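Local structure of hypothetical protein (4OO3) at residues A[13-18]-A[90-95]. The protein is of unknown function but probably acts as an oxidoreductase that binds a nicotinamide adenine dinucleotide cofactor through its Rossmann-fold domain. Residues are numbered along the deposited sequence; the frame is centred on the assembly and turned at random.
Sequences KLITLD and NVMIQA
Lys13 O is gripped by two consecutive backbone N-H groups: Asn90 N, 2.9 Å away in the carbonyl plane, and Val91 N, which stands 40° out of that plane. Asn90 also returns a bond, its OD1 accepting from Lys13 N at 2.8 Å in a nearly straight N-H...O arrangement (173°). Asn90 CG sits between the backbone N and the carbonyl carbon (chi1 58°), which brings OD1 to Lys13 N, while ND2 bonds Glu11 O.

Further along, Ile15 bridges Val91 and Ile93, receiving through O the N-H of Ile93 almost in line with the carbonyl; both this bond and Ile15 N to Val91 O measure 2.8 Å, the alternation expected of parallel strands. The strands then spread: Leu17 N to Ile93 O is weak at 3.4 Å, and a water lies 2.9 Å from each of Leu17 O, Ile93 O and Ala95 N, bridging the diverging backbones.

On one face Leu14 CD2 meets Ile93 CG1 at 4.2 Å. On the other, Leu17 CB packs against the selenium (SE) of Met92, here selenomethionine, at 3.9 Å, beneath helices 79-86 and 98-110.

Strand order 3-2-1-4-5-6 makes 14-17 and 91-94 the central first and fourth strands of a Rossmann fold.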
# COMPACT_ATOMS: atom_id res chain seq x y z
N LYS A 13 14.51 -10.47 -15.84
CA LYS A 13 15.24 -9.34 -16.40
C LYS A 13 14.44 -8.07 -16.21
O LYS A 13 13.44 -7.85 -16.91
CB LYS A 13 15.49 -9.55 -17.90
CG LYS A 13 16.72 -10.38 -18.21
CD LYS A 13 16.38 -11.70 -18.86
CE LYS A 13 17.64 -12.47 -19.21
NZ LYS A 13 17.41 -13.41 -20.35
N LEU A 14 14.89 -7.22 -15.30
CA LEU A 14 14.12 -6.04 -14.89
C LEU A 14 14.21 -4.86 -15.86
O LEU A 14 15.27 -4.53 -16.36
CB LEU A 14 14.57 -5.54 -13.51
CG LEU A 14 14.43 -6.46 -12.30
CD1 LEU A 14 14.81 -5.69 -11.04
CD2 LEU A 14 13.03 -7.03 -12.21
N ILE A 15 13.06 -4.23 -16.09
CA ILE A 15 12.99 -2.94 -16.74
C ILE A 15 12.46 -1.97 -15.72
O ILE A 15 11.46 -2.24 -15.07
CB ILE A 15 11.99 -2.95 -17.91
CG1 ILE A 15 12.38 -3.99 -18.96
CG2 ILE A 15 11.89 -1.56 -18.52
CD1 ILE A 15 11.30 -4.28 -19.98
N THR A 16 13.10 -0.83 -15.56
CA THR A 16 12.58 0.18 -14.67
C THR A 16 12.09 1.34 -15.52
O THR A 16 12.87 1.98 -16.20
CB THR A 16 13.65 0.63 -13.67
OG1 THR A 16 14.22 -0.53 -13.06
CG2 THR A 16 13.03 1.53 -12.59
N LEU A 17 10.78 1.57 -15.50
CA LEU A 17 10.15 2.54 -16.39
C LEU A 17 9.74 3.80 -15.63
O LEU A 17 8.88 3.74 -14.74
CB LEU A 17 8.94 1.92 -17.06
CG LEU A 17 8.17 2.83 -18.02
CD1 LEU A 17 9.02 3.22 -19.22
CD2 LEU A 17 6.91 2.11 -18.45
N ASP A 18 10.35 4.92 -16.00
CA ASP A 18 10.03 6.22 -15.43
C ASP A 18 9.90 6.18 -13.91
O ASP A 18 8.84 6.49 -13.37
CB ASP A 18 8.76 6.77 -16.08
CG ASP A 18 8.49 8.23 -15.74
OD1 ASP A 18 9.44 8.95 -15.36
OD2 ASP A 18 7.33 8.67 -15.85
N ASN A 90 11.82 -8.77 -19.14
CA ASN A 90 10.58 -9.54 -19.03
C ASN A 90 9.76 -9.24 -17.77
O ASN A 90 8.70 -9.83 -17.57
CB ASN A 90 10.87 -11.04 -19.13
CG ASN A 90 11.85 -11.51 -18.08
OD1 ASN A 90 11.98 -10.92 -17.01
ND2 ASN A 90 12.54 -12.60 -18.38
N VAL A 91 10.25 -8.33 -16.91
CA VAL A 91 9.46 -7.81 -15.80
C VAL A 91 9.70 -6.30 -15.68
O VAL A 91 10.84 -5.87 -15.54
CB VAL A 91 9.84 -8.46 -14.45
CG1 VAL A 91 9.04 -7.84 -13.31
CG2 VAL A 91 9.63 -9.96 -14.50
N MSE A 92 8.62 -5.53 -15.70
CA MSE A 92 8.70 -4.07 -15.62
C MSE A 92 8.31 -3.63 -14.23
O MSE A 92 7.29 -4.07 -13.69
CB MSE A 92 7.75 -3.47 -16.65
CG MSE A 92 7.96 -1.96 -16.83
SE MSE A 92 6.81 -0.95 -15.58
CE MSE A 92 5.17 -1.07 -16.63
N ILE A 93 9.11 -2.73 -13.66
CA ILE A 93 8.85 -2.18 -12.34
C ILE A 93 8.35 -0.74 -12.47
O ILE A 93 9.07 0.13 -12.96
CB ILE A 93 10.14 -2.17 -11.49
CG1 ILE A 93 10.75 -3.57 -11.41
CG2 ILE A 93 9.86 -1.59 -10.10
CD1 ILE A 93 9.84 -4.62 -10.80
N GLN A 94 7.12 -0.48 -12.02
CA GLN A 94 6.54 0.86 -12.12
C GLN A 94 6.27 1.47 -10.74
O GLN A 94 5.42 1.00 -10.00
CB GLN A 94 5.25 0.84 -12.96
CG GLN A 94 5.13 2.01 -13.93
CD GLN A 94 5.14 3.37 -13.24
OE1 GLN A 94 4.43 3.58 -12.26
NE2 GLN A 94 5.96 4.30 -13.74
N ALA A 95 7.03 2.51 -10.40
CA ALA A 95 6.79 3.28 -9.18
C ALA A 95 7.18 4.73 -9.41
O ALA A 95 8.35 5.05 -9.58
CB ALA A 95 7.57 2.71 -8.00
O HOH W 1 9.40 2.85 -12.05